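Local coordinates for peptidase, C14 family (Geobacter sulfurreducens PCA, PDB 3BIJ), which is of unknown function but belongs to the caspase-like C14 peptidase family, and so may act as a cysteine endopeptidase, at residues 140-145 / 211-216; 207-212 / 256-261; 133-138 / 164-169; 7-12 / 101-106. All blocks are in the same frame, centred on the assembly; numbering follows the deposited sequence.

Interaction 1 (140-145 / 211-216); sequences VVKMAY and NQLSQD
Lys-142, on the short helix 140-145, brings its backbone closest to that of Asn-211, in the loop that leads to strand 215-216, with 6.0 Å between the two CA atoms. The gap is bridged mainly by the lysine side chain. With CG anti to the backbone N (chi1 -176°) the chain leaves the helix toward the loop, and a bend at chi3 (-66°) carries it over the peptide that follows Asn-211, where Lys-142 CE stops 3.6 Å from Asn-211 C. Beyond the bend, Lys-142 NZ donates to Gln-212 O at 3.1 Å, reaching the oxygen from outside the carbonyl plane, 29° off it. The same ammonium group is hydrogen-bonded to His-136 O and Asp-210 O, so three main-chain oxygens from two loops surround a buried positive charge. The aliphatic part of the lysine is used as well: Lys-142 CD lies 3.7 Å from Leu-213 CD2, the two side chains passing at a slant. The other methyl branch of this leucine turns to Met-143, a selenomethionine, with 4.3 Å between Leu-213 CD1 and Met-143 CE, a looser apolar touch. Leu-213 thus covers the helix flank while its backbone N is held by Tyr-146 OH. Helix 140-145 has Ala-144 of a third subunit packed on its own Ala-144, and Tyr-145 OH bonds Arg-250 O of a second subunit; on the loop side, Leu-213 also rests on Tyr-164 of strand 163-164, the antiparallel partner of strand 215-216.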
loop_
_atom_site.group_PDB
_atom_site.type_symbol
_atom_site.label_atom_id
_atom_site.label_comp_id
_atom_site.label_asym_id
_atom_site.label_seq_id
_atom_site.Cartn_x
_atom_site.Cartn_y
_atom_site.Cartn_z
ATOM N N VAL A 140 -3.615 -10.862 20.975
ATOM C CA VAL A 140 -3.605 -11.136 19.543
ATOM C C VAL A 140 -4.192 -9.974 18.739
ATOM O O VAL A 140 -3.818 -9.760 17.591
ATOM C CB VAL A 140 -4.380 -12.446 19.220
ATOM C CG1 VAL A 140 -5.783 -12.390 19.797
ATOM C CG2 VAL A 140 -4.417 -12.674 17.717
ATOM N N VAL A 141 -5.093 -9.207 19.345
ATOM C CA VAL A 141 -5.693 -8.081 18.639
ATOM C C VAL A 141 -4.638 -7.028 18.258
ATOM O O VAL A 141 -4.710 -6.416 17.187
ATOM C CB VAL A 141 -6.786 -7.418 19.482
ATOM C CG1 VAL A 141 -7.719 -8.480 20.034
ATOM C CG2 VAL A 141 -6.167 -6.622 20.607
ATOM N N LYS A 142 -3.659 -6.820 19.138
ATOM C CA LYS A 142 -2.606 -5.852 18.870
ATOM C C LYS A 142 -1.771 -6.408 17.742
ATOM O O LYS A 142 -1.390 -5.694 16.814
ATOM C CB LYS A 142 -1.712 -5.641 20.100
ATOM C CG LYS A 142 -0.649 -4.566 19.889
ATOM C CD LYS A 142 0.322 -4.442 21.052
ATOM C CE LYS A 142 -0.351 -3.957 22.315
ATOM N NZ LYS A 142 0.628 -3.692 23.416
HETATM N N MSE A 143 -1.478 -7.697 17.837
HETATM C CA MSE A 143 -0.691 -8.377 16.817
HETATM C C MSE A 143 -1.422 -8.281 15.485
HETATM O O MSE A 143 -0.804 -8.100 14.440
HETATM C CB MSE A 143 -0.494 -9.841 17.216
HETATM C CG MSE A 143 0.967 -10.262 17.321
HETATM SE SE MSE A 143 2.032 -9.124 18.477
HETATM C CE MSE A 143 2.764 -7.892 17.135
ATOM N N ALA A 144 -2.747 -8.389 15.547
ATOM C CA ALA A 144 -3.601 -8.311 14.371
ATOM C C ALA A 144 -3.449 -6.970 13.660
ATOM O O ALA A 144 -3.165 -6.921 12.465
ATOM C CB ALA A 144 -5.048 -8.523 14.782
ATOM N N TYR A 145 -3.651 -5.882 14.399
ATOM C CA TYR A 145 -3.534 -4.547 13.837
ATOM C C TYR A 145 -2.140 -4.264 13.298
ATOM O O TYR A 145 -2.004 -3.616 12.269
ATOM C CB TYR A 145 -3.882 -3.500 14.888
ATOM C CG TYR A 145 -5.360 -3.343 15.160
ATOM C CD1 TYR A 145 -5.890 -3.646 16.412
ATOM C CD2 TYR A 145 -6.217 -2.829 14.184
ATOM C CE1 TYR A 145 -7.233 -3.434 16.691
ATOM C CE2 TYR A 145 -7.565 -2.611 14.450
ATOM C CZ TYR A 145 -8.066 -2.911 15.706
ATOM O OH TYR A 145 -9.382 -2.648 16.003
ATOM N N ASN A 211 -2.312 -0.455 23.816
ATOM C CA ASN A 211 -2.720 -1.068 22.567
ATOM C C ASN A 211 -1.740 -0.711 21.460
ATOM O O ASN A 211 -2.013 -0.939 20.284
ATOM C CB ASN A 211 -4.122 -0.609 22.156
ATOM C CG ASN A 211 -4.187 0.874 21.844
ATOM O OD1 ASN A 211 -5.075 1.319 21.118
ATOM N ND2 ASN A 211 -3.256 1.647 22.402
ATOM N N GLN A 212 -0.599 -0.137 21.825
ATOM C CA GLN A 212 0.388 0.229 20.812
ATOM C C GLN A 212 1.721 -0.453 21.073
ATOM O O GLN A 212 1.864 -1.204 22.033
ATOM C CB GLN A 212 0.584 1.746 20.773
ATOM C CG GLN A 212 -0.672 2.525 20.435
ATOM C CD GLN A 212 -0.450 4.006 20.542
ATOM O OE1 GLN A 212 0.149 4.473 21.509
ATOM N NE2 GLN A 212 -0.928 4.762 19.552
ATOM N N LEU A 213 2.684 -0.200 20.194
ATOM C CA LEU A 213 4.021 -0.761 20.330
ATOM C C LEU A 213 4.993 0.391 20.248
ATOM O O LEU A 213 4.705 1.397 19.595
ATOM C CB LEU A 213 4.324 -1.747 19.207
ATOM C CG LEU A 213 3.655 -3.117 19.247
ATOM C CD1 LEU A 213 4.204 -3.928 18.103
ATOM C CD2 LEU A 213 3.930 -3.822 20.581
ATOM N N SER A 214 6.139 0.244 20.910
ATOM C CA SER A 214 7.169 1.286 20.915
ATOM C C SER A 214 8.258 0.971 19.912
ATOM O O SER A 214 8.847 -0.106 19.936
ATOM C CB SER A 214 7.785 1.435 22.307
ATOM O OG SER A 214 6.883 2.077 23.179
ATOM N N GLN A 215 8.540 1.930 19.046
ATOM C CA GLN A 215 9.536 1.730 18.014
ATOM C C GLN A 215 10.978 1.950 18.465
ATOM O O GLN A 215 11.281 2.895 19.188
ATOM C CB GLN A 215 9.204 2.632 16.837
ATOM C CG GLN A 215 9.863 2.210 15.569
ATOM C CD GLN A 215 9.270 2.902 14.363
ATOM O OE1 GLN A 215 8.073 2.757 14.072
ATOM N NE2 GLN A 215 10.106 3.660 13.643
ATOM N N ASP A 216 11.860 1.053 18.047
ATOM C CA ASP A 216 13.271 1.149 18.376
ATOM C C ASP A 216 13.983 1.794 17.193
ATOM O O ASP A 216 14.159 1.160 16.154
ATOM C CB ASP A 216 13.859 -0.238 18.608
ATOM C CG ASP A 216 15.368 -0.205 18.795
ATOM O OD1 ASP A 216 16.083 -1.001 18.147
ATOM O OD2 ASP A 216 15.849 0.615 19.600
#

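Interaction 2 (207-212 / 256-261); sequences GCQDNQ and TPNFFT
Thr-256 N donates a nearly straight hydrogen bond to Gln-212 OE1, 2.8 Å long with 161° at the hydrogen, arriving 32° out of the plane of the amide carbonyl. That oxygen serves a second donor: Gln-209 N lies 3.0 Å from Gln-212 OE1, in the carbonyl plane and on a lone pair. Two peptide N-H groups therefore fix the rotation of one amide, whose other end, NE2, bonds Pro-253 O of a second subunit. Close by, the backbones meet in a CA-H...O contact, Cys-208 CA to Thr-256 O at 3.1 Å. Gln-209 CG lies 3.5 Å from Thr-256 O, and a bend at chi2 then turns the amide toward Asn-258, the two amide planes 76° apart. The setting is the edge of the caspase-like sheet, where strand 258-263 runs antiparallel to strand 201-206; Asn-258 and Phe-260 make the backbone bonds to Ser-206 and Leu-204, and the present contact begins where the two strands part. Further out, a type I turn brings Gln-212 back beside Gln-209, closed by Gln-212 N to Gln-209 O at 2.9 Å. Behind Thr-256 and Pro-257 stands Val-248 of helix 240-250, while Gln-209 and Gln-212 each pack on their own counterparts in the second subunit.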
loop_
_atom_site.group_PDB
_atom_site.type_symbol
_atom_site.label_atom_id
_atom_site.label_comp_id
_atom_site.label_asym_id
_atom_site.label_seq_id
_atom_site.Cartn_x
_atom_site.Cartn_y
_atom_site.Cartn_z
ATOM N N GLY A 207 6.550 5.000 26.655
ATOM C CA GLY A 207 6.672 5.312 25.242
ATOM C C GLY A 207 5.425 5.135 24.395
ATOM O O GLY A 207 5.309 5.706 23.307
ATOM N N CYS A 208 4.477 4.341 24.870
ATOM C CA CYS A 208 3.263 4.128 24.090
ATOM C C CYS A 208 2.076 3.676 24.941
ATOM O O CYS A 208 2.208 3.461 26.146
ATOM C CB CYS A 208 3.540 3.090 22.995
ATOM S SG CYS A 208 3.858 1.413 23.621
ATOM N N GLN A 209 0.919 3.534 24.292
ATOM C CA GLN A 209 -0.311 3.095 24.947
ATOM C C GLN A 209 -0.317 1.565 25.002
ATOM O O GLN A 209 0.439 0.906 24.277
ATOM C CB GLN A 209 -1.548 3.565 24.172
ATOM C CG GLN A 209 -1.627 5.061 23.930
ATOM C CD GLN A 209 -1.764 5.862 25.198
ATOM O OE1 GLN A 209 -1.276 6.981 25.277
ATOM N NE2 GLN A 209 -2.448 5.306 26.193
ATOM N N ASP A 210 -1.182 1.011 25.853
ATOM C CA ASP A 210 -1.306 -0.433 26.031
ATOM C C ASP A 210 -1.719 -1.178 24.757
ATOM O O ASP A 210 -1.523 -2.392 24.635
ATOM C CB ASP A 210 -2.308 -0.738 27.146
ATOM C CG ASP A 210 -1.843 -0.242 28.487
ATOM O OD1 ASP A 210 -2.626 -0.316 29.465
ATOM O OD2 ASP A 210 -0.683 0.223 28.566
ATOM N N ASN A 211 -2.312 -0.455 23.816
ATOM C CA ASN A 211 -2.720 -1.068 22.567
ATOM C C ASN A 211 -1.740 -0.711 21.460
ATOM O O ASN A 211 -2.013 -0.939 20.284
ATOM C CB ASN A 211 -4.122 -0.609 22.156
ATOM C CG ASN A 211 -4.187 0.874 21.844
ATOM O OD1 ASN A 211 -5.075 1.319 21.118
ATOM N ND2 ASN A 211 -3.256 1.647 22.402
ATOM N N GLN A 212 -0.599 -0.137 21.825
ATOM C CA GLN A 212 0.388 0.229 20.812
ATOM C C GLN A 212 1.721 -0.453 21.073
ATOM O O GLN A 212 1.864 -1.204 22.033
ATOM C CB GLN A 212 0.584 1.746 20.773
ATOM C CG GLN A 212 -0.672 2.525 20.435
ATOM C CD GLN A 212 -0.450 4.006 20.542
ATOM O OE1 GLN A 212 0.149 4.473 21.509
ATOM N NE2 GLN A 212 -0.928 4.762 19.552
ATOM N N THR A 256 1.809 6.692 20.919
ATOM C CA THR A 256 1.561 7.850 21.771
ATOM C C THR A 256 2.030 7.573 23.185
ATOM O O THR A 256 1.502 6.682 23.848
ATOM C CB THR A 256 0.049 8.200 21.850
ATOM O OG1 THR A 256 -0.500 8.286 20.531
ATOM C CG2 THR A 256 -0.150 9.536 22.562
ATOM N N PRO A 257 3.046 8.316 23.661
ATOM C CA PRO A 257 3.511 8.073 25.030
ATOM C C PRO A 257 2.397 8.422 26.006
ATOM O O PRO A 257 1.581 9.311 25.743
ATOM C CB PRO A 257 4.751 8.970 25.146
ATOM C CG PRO A 257 4.556 10.008 24.079
ATOM C CD PRO A 257 3.964 9.220 22.946
ATOM N N ASN A 258 2.355 7.698 27.119
ATOM C CA ASN A 258 1.326 7.894 28.125
ATOM C C ASN A 258 1.803 8.619 29.383
ATOM O O ASN A 258 2.958 8.501 29.801
ATOM C CB ASN A 258 0.752 6.543 28.521
ATOM C CG ASN A 258 -0.626 6.652 29.113
ATOM O OD1 ASN A 258 -0.962 5.925 30.042
ATOM N ND2 ASN A 258 -1.442 7.558 28.573
ATOM N N PHE A 259 0.877 9.353 29.988
ATOM C CA PHE A 259 1.131 10.115 31.197
ATOM C C PHE A 259 0.251 9.531 32.316
ATOM O O PHE A 259 -0.926 9.870 32.440
ATOM C CB PHE A 259 0.794 11.587 30.921
ATOM C CG PHE A 259 1.234 12.538 32.000
ATOM C CD1 PHE A 259 0.459 12.736 33.135
ATOM C CD2 PHE A 259 2.425 13.243 31.874
ATOM C CE1 PHE A 259 0.863 13.621 34.126
ATOM C CE2 PHE A 259 2.831 14.124 32.859
ATOM C CZ PHE A 259 2.048 14.311 33.983
ATOM N N PHE A 260 0.842 8.657 33.127
ATOM C CA PHE A 260 0.144 7.980 34.219
ATOM C C PHE A 260 0.664 8.385 35.605
ATOM O O PHE A 260 1.874 8.382 35.843
ATOM C CB PHE A 260 0.314 6.476 34.040
ATOM C CG PHE A 260 -0.534 5.657 34.955
ATOM C CD1 PHE A 260 -1.918 5.652 34.811
ATOM C CD2 PHE A 260 0.045 4.881 35.955
ATOM C CE1 PHE A 260 -2.727 4.881 35.648
ATOM C CE2 PHE A 260 -0.751 4.101 36.805
ATOM C CZ PHE A 260 -2.144 4.102 36.650
ATOM N N THR A 261 -0.252 8.721 36.516
ATOM C CA THR A 261 0.118 9.103 37.879
ATOM C C THR A 261 -0.459 8.096 38.867
ATOM O O THR A 261 -1.584 7.645 38.705
ATOM C CB THR A 261 -0.426 10.488 38.272
ATOM O OG1 THR A 261 -1.856 10.471 38.224
ATOM C CG2 THR A 261 0.103 11.564 37.340
#

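Interaction 3 (133-138 / 164-169); sequences DSCHSG and YRAMPQ
Segment 133-138, Asp-Ser-Cys-His-Ser-Gly, fits the pattern that in metacaspase-type relatives follows a central strand and carries the nucleophilic cysteine; by that likeness Cys-135 is the probable counterpart, and segment 164-169 runs alongside it. The two chains keep nearly the same direction, 18° apart end to end. At one end Arg-165, its side chain extended from CG to NE, reaches Asp-133 with NH2. Arg-165 NH2 donates to Asp-133 O at 3.0 Å, nearly straight (170°), on a lone pair of the carbonyl and within the guanidinium plane. The same Arg-165 NH2 forms a salt bridge to Asp-133 OD2 at 3.2 Å, with the carboxylate and guanidinium planes 48° apart, so the carboxylate is met at a slant. Further salt bridges to Asp-32 and Asp-216 make the guanidinium the centre of an acidic cluster, and Thr-224 holds the Asp-133 carboxylate from elsewhere. In the middle, Cys-135 SG faces the turn centred on Arg-165 and comes to 3.3 Å from Ala-166 CB, so this sulfur is covered by the neighbouring segment. Toward the other end a water takes the Ser-137 N-H at 2.9 Å and gives a weak bond to Met-167 O, and Ser-137 CB packs on Gln-169 CG at 3.6 Å. Segment 133-138 links strand 127-133 to helix 140-145, and segment 164-169 passes from strand 163-164 into helix 169-178, for which Pro-168 is the N-cap; Gly-85, on strand 76-89, shares backbone hydrogen bonds with Arg-165 and Met-167.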
loop_
_atom_site.group_PDB
_atom_site.type_symbol
_atom_site.label_atom_id
_atom_site.label_comp_id
_atom_site.label_asym_id
_atom_site.label_seq_id
_atom_site.Cartn_x
_atom_site.Cartn_y
_atom_site.Cartn_z
ATOM N N ASP A 133 10.629 3.558 27.794
ATOM C CA ASP A 133 10.546 3.584 26.331
ATOM C C ASP A 133 10.529 2.136 25.896
ATOM O O ASP A 133 11.492 1.624 25.321
ATOM C CB ASP A 133 11.753 4.297 25.710
ATOM C CG ASP A 133 11.575 4.555 24.222
ATOM O OD1 ASP A 133 10.635 3.979 23.632
ATOM O OD2 ASP A 133 12.377 5.326 23.642
ATOM N N SER A 134 9.417 1.480 26.194
ATOM C CA SER A 134 9.243 0.071 25.885
ATOM C C SER A 134 7.757 -0.191 25.606
ATOM O O SER A 134 6.938 0.725 25.668
ATOM C CB SER A 134 9.717 -0.757 27.083
ATOM O OG SER A 134 9.672 -2.136 26.817
ATOM N N CYS A 135 7.421 -1.445 25.312
ATOM C CA CYS A 135 6.044 -1.826 25.020
ATOM C C CYS A 135 5.837 -3.307 25.311
ATOM O O CYS A 135 6.758 -3.993 25.755
ATOM C CB CYS A 135 5.737 -1.554 23.555
ATOM S SG CYS A 135 6.739 -2.547 22.450
ATOM N N HIS A 136 4.627 -3.799 25.055
ATOM C CA HIS A 136 4.302 -5.204 25.297
ATOM C C HIS A 136 3.547 -5.794 24.120
ATOM O O HIS A 136 2.820 -5.083 23.437
ATOM C CB HIS A 136 3.463 -5.328 26.567
ATOM C CG HIS A 136 4.208 -4.944 27.806
ATOM N ND1 HIS A 136 5.186 -5.742 28.362
ATOM C CD2 HIS A 136 4.165 -3.820 28.563
ATOM C CE1 HIS A 136 5.713 -5.127 29.407
ATOM N NE2 HIS A 136 5.113 -3.959 29.549
ATOM N N SER A 137 3.725 -7.089 23.872
ATOM C CA SER A 137 3.026 -7.742 22.770
ATOM C C SER A 137 1.526 -7.590 22.939
ATOM O O SER A 137 0.791 -7.545 21.961
ATOM C CB SER A 137 3.355 -9.231 22.727
ATOM O OG SER A 137 4.707 -9.445 22.396
ATOM N N GLY A 138 1.074 -7.512 24.185
ATOM C CA GLY A 138 -0.349 -7.394 24.434
ATOM C C GLY A 138 -1.060 -8.661 23.985
ATOM O O GLY A 138 -0.521 -9.772 24.095
ATOM N N TYR A 164 10.432 -3.133 17.091
ATOM C CA TYR A 164 9.629 -2.704 18.215
ATOM C C TYR A 164 10.215 -3.336 19.476
ATOM O O TYR A 164 10.703 -4.462 19.451
ATOM C CB TYR A 164 8.186 -3.140 17.993
ATOM C CG TYR A 164 7.487 -2.394 16.875
ATOM C CD1 TYR A 164 7.089 -1.064 17.045
ATOM C CD2 TYR A 164 7.174 -3.025 15.672
ATOM C CE1 TYR A 164 6.383 -0.385 16.052
ATOM C CE2 TYR A 164 6.467 -2.354 14.666
ATOM C CZ TYR A 164 6.074 -1.042 14.868
ATOM O OH TYR A 164 5.335 -0.377 13.924
ATOM N N ARG A 165 10.164 -2.600 20.578
ATOM C CA ARG A 165 10.724 -3.061 21.833
ATOM C C ARG A 165 9.821 -3.991 22.626
ATOM O O ARG A 165 9.617 -3.818 23.827
ATOM C CB ARG A 165 11.134 -1.845 22.655
ATOM C CG ARG A 165 12.233 -1.035 21.975
ATOM C CD ARG A 165 12.674 0.171 22.796
ATOM N NE ARG A 165 13.845 0.821 22.222
ATOM C CZ ARG A 165 14.414 1.914 22.714
ATOM N NH1 ARG A 165 15.485 2.420 22.110
ATOM N NH2 ARG A 165 13.908 2.495 23.802
ATOM N N ALA A 166 9.285 -4.992 21.940
ATOM C CA ALA A 166 8.420 -5.967 22.585
ATOM C C ALA A 166 8.912 -7.361 22.230
ATOM O O ALA A 166 9.218 -7.652 21.071
ATOM C CB ALA A 166 6.986 -5.792 22.117
HETATM N N MSE A 167 8.985 -8.224 23.233
HETATM C CA MSE A 167 9.429 -9.581 23.003
HETATM C C MSE A 167 8.317 -10.312 22.248
HETATM O O MSE A 167 7.134 -10.188 22.593
HETATM C CB MSE A 167 9.731 -10.262 24.340
HETATM C CG MSE A 167 10.076 -11.732 24.243
HETATM SE SE MSE A 167 10.619 -12.472 25.973
HETATM C CE MSE A 167 8.952 -12.209 26.966
ATOM N N PRO A 168 8.672 -11.044 21.176
ATOM C CA PRO A 168 7.642 -11.766 20.423
ATOM C C PRO A 168 6.962 -12.833 21.274
ATOM O O PRO A 168 7.612 -13.518 22.060
ATOM C CB PRO A 168 8.413 -12.331 19.234
ATOM C CG PRO A 168 9.816 -12.409 19.732
ATOM C CD PRO A 168 9.980 -11.148 20.508
ATOM N N GLN A 169 5.652 -12.966 21.115
ATOM C CA GLN A 169 4.886 -13.922 21.897
ATOM C C GLN A 169 5.455 -15.325 21.898
ATOM O O GLN A 169 5.425 -16.013 22.918
ATOM C CB GLN A 169 3.443 -13.954 21.416
ATOM C CG GLN A 169 2.709 -12.656 21.654
ATOM C CD GLN A 169 1.245 -12.750 21.293
ATOM O OE1 GLN A 169 0.501 -11.782 21.440
ATOM N NE2 GLN A 169 0.819 -13.922 20.818
HETATM O O HOH W 1 5.688 -8.611 25.304
#

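Interaction 4 (7-12 / 101-106); sequences LALGLN and ETWCLF
Two strands of the central sheet that are not direct neighbours, 4-10 and 99-104, meet here through side chains at their C-terminal ends. Leu-11 does most of the work. Its CD2 methyl points at the backbone where the second strand gives out, with Leu-11 CD2 lying 3.7 Å from Leu-105 CA and 4.0 Å from Phe-106 CB, while Leu-11 CD1 meets Leu-105 CD2, also at 4.0 Å. The side chain has an unusual chi2 of 94°, far from a staggered value, in keeping with a tight fit or an imperfectly placed branch. Leu-105, turned with CG anti to its carbonyl carbon (chi1 -64°), sends its tip to this meeting point. Two residues earlier on the strand, Leu-9 CD1 approaches Trp-103 CZ3 obliquely at 4.2 Å. In the caspase-like fold both strands pair with the long, broken strand 76-89, 4-10 in parallel and 99-104 antiparallel, and the hydrophobic core forms between this sheet and the helices that cover it. Tyr-81 on that shared strand bridges the pair: its ring stacks on Trp-103, and Leu-9 and Leu-11 both touch it. Helix 57-70 closes the same side, Val-60 resting against Leu-9 and Leu-105, and Leu-105 O is held by Tyr-19 OH.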
loop_
_atom_site.group_PDB
_atom_site.type_symbol
_atom_site.label_atom_id
_atom_site.label_comp_id
_atom_site.label_asym_id
_atom_site.label_seq_id
_atom_site.Cartn_x
_atom_site.Cartn_y
_atom_site.Cartn_z
ATOM N N LEU A 7 18.381 6.167 37.879
ATOM C CA LEU A 7 18.797 4.842 37.421
ATOM C C LEU A 7 18.426 4.716 35.936
ATOM O O LEU A 7 17.253 4.573 35.596
ATOM C CB LEU A 7 18.069 3.746 38.203
ATOM C CG LEU A 7 18.818 2.448 38.514
ATOM C CD1 LEU A 7 17.799 1.349 38.814
ATOM C CD2 LEU A 7 19.703 2.038 37.369
ATOM N N ALA A 8 19.422 4.776 35.059
ATOM C CA ALA A 8 19.186 4.673 33.628
ATOM C C ALA A 8 19.494 3.246 33.205
ATOM O O ALA A 8 20.615 2.768 33.377
ATOM C CB ALA A 8 20.082 5.661 32.869
ATOM N N LEU A 9 18.488 2.568 32.663
ATOM C CA LEU A 9 18.637 1.195 32.219
ATOM C C LEU A 9 18.501 1.127 30.716
ATOM O O LEU A 9 17.595 1.725 30.137
ATOM C CB LEU A 9 17.563 0.314 32.843
ATOM C CG LEU A 9 17.458 0.292 34.374
ATOM C CD1 LEU A 9 16.284 -0.586 34.790
ATOM C CD2 LEU A 9 18.754 -0.237 34.969
ATOM N N GLY A 10 19.401 0.384 30.085
ATOM C CA GLY A 10 19.365 0.229 28.643
ATOM C C GLY A 10 19.850 -1.160 28.267
ATOM O O GLY A 10 20.962 -1.557 28.626
ATOM N N LEU A 11 19.016 -1.913 27.556
ATOM C CA LEU A 11 19.397 -3.259 27.152
ATOM C C LEU A 11 19.153 -3.498 25.686
ATOM O O LEU A 11 18.016 -3.711 25.275
ATOM C CB LEU A 11 18.609 -4.302 27.936
ATOM C CG LEU A 11 18.710 -4.204 29.451
ATOM C CD1 LEU A 11 17.564 -3.375 29.988
ATOM C CD2 LEU A 11 18.680 -5.602 30.031
ATOM N N ASN A 12 20.196 -3.461 24.872
ATOM C CA ASN A 12 19.948 -3.728 23.470
ATOM C C ASN A 12 20.357 -5.161 23.129
ATOM O O ASN A 12 20.744 -5.474 22.005
ATOM C CB ASN A 12 20.640 -2.700 22.580
ATOM C CG ASN A 12 22.009 -2.393 23.033
ATOM O OD1 ASN A 12 22.737 -3.286 23.463
ATOM N ND2 ASN A 12 22.395 -1.127 22.941
ATOM N N GLU A 101 2.662 -8.534 32.426
ATOM C CA GLU A 101 3.653 -7.737 31.721
ATOM C C GLU A 101 4.957 -7.726 32.498
ATOM O O GLU A 101 4.959 -7.803 33.722
ATOM C CB GLU A 101 3.127 -6.325 31.523
ATOM C CG GLU A 101 1.899 -6.296 30.632
ATOM C CD GLU A 101 1.342 -4.908 30.452
ATOM O OE1 GLU A 101 0.442 -4.731 29.587
ATOM O OE2 GLU A 101 1.803 -3.991 31.179
ATOM N N THR A 102 6.069 -7.642 31.780
ATOM C CA THR A 102 7.377 -7.661 32.417
ATOM C C THR A 102 8.382 -6.824 31.644
ATOM O O THR A 102 8.099 -6.323 30.552
ATOM C CB THR A 102 7.959 -9.086 32.460
ATOM O OG1 THR A 102 8.372 -9.467 31.139
ATOM C CG2 THR A 102 6.924 -10.078 32.986
ATOM N N TRP A 103 9.557 -6.664 32.240
ATOM C CA TRP A 103 10.648 -5.959 31.598
ATOM C C TRP A 103 11.636 -7.075 31.293
ATOM O O TRP A 103 11.920 -7.916 32.154
ATOM C CB TRP A 103 11.295 -4.927 32.530
ATOM C CG TRP A 103 10.644 -3.569 32.483
ATOM C CD1 TRP A 103 9.595 -3.187 31.696
ATOM C CD2 TRP A 103 11.009 -2.419 33.252
ATOM N NE1 TRP A 103 9.284 -1.875 31.926
ATOM C CE2 TRP A 103 10.134 -1.377 32.879
ATOM C CE3 TRP A 103 11.991 -2.169 34.220
ATOM C CZ2 TRP A 103 10.207 -0.101 33.441
ATOM C CZ3 TRP A 103 12.063 -0.901 34.778
ATOM C CH2 TRP A 103 11.171 0.118 34.382
ATOM N N CYS A 104 12.143 -7.113 30.069
ATOM C CA CYS A 104 13.083 -8.165 29.733
ATOM C C CYS A 104 14.491 -7.752 30.077
ATOM O O CYS A 104 15.197 -7.113 29.289
ATOM C CB CYS A 104 12.975 -8.529 28.262
ATOM S SG CYS A 104 11.406 -9.248 27.881
ATOM N N LEU A 105 14.895 -8.105 31.284
ATOM C CA LEU A 105 16.232 -7.771 31.720
ATOM C C LEU A 105 17.168 -8.849 31.180
ATOM O O LEU A 105 16.726 -9.904 30.725
ATOM C CB LEU A 105 16.275 -7.646 33.254
ATOM C CG LEU A 105 15.420 -6.486 33.825
ATOM C CD1 LEU A 105 15.609 -6.391 35.304
ATOM C CD2 LEU A 105 15.807 -5.159 33.171
ATOM N N PHE A 106 18.462 -8.576 31.203
ATOM C CA PHE A 106 19.437 -9.512 30.661
ATOM C C PHE A 106 19.356 -10.856 31.350
ATOM O O PHE A 106 19.330 -11.909 30.711
ATOM C CB PHE A 106 20.837 -8.911 30.808
ATOM C CG PHE A 106 21.898 -9.639 30.036
ATOM C CD1 PHE A 106 22.525 -10.759 30.578
ATOM C CD2 PHE A 106 22.267 -9.208 28.761
ATOM C CE1 PHE A 106 23.495 -11.435 29.869
ATOM C CE2 PHE A 106 23.241 -9.881 28.039
ATOM C CZ PHE A 106 23.858 -10.997 28.593
#

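How the interactions relate
Along the chain interaction 4 closes first, interactions 3 and 1 interleave, their segments alternating, and interaction 2 closes last, its first segment ending on Asn-211 and Gln-212, where the second segment of interaction 1 starts. Interactions 1 and 3 are the nearest pair, with centres about 8 Å apart, and share the Lys-142 to His-136 and Ser-214 to Ser-134 links. Centre to centre, interaction 2 lies about 12 to 13 Å from both, meeting 3 through Cys-208 and Cys-135, while 4 sits about 12 Å from 3 and touches it through His-136 and Met-167. Interactions 1 to 3 thus knit the loops at the strand ends around the presumed active-site segment, interactions 2 and 4 reach the same central sheet, and 1 and 2 both extend to the second subunit.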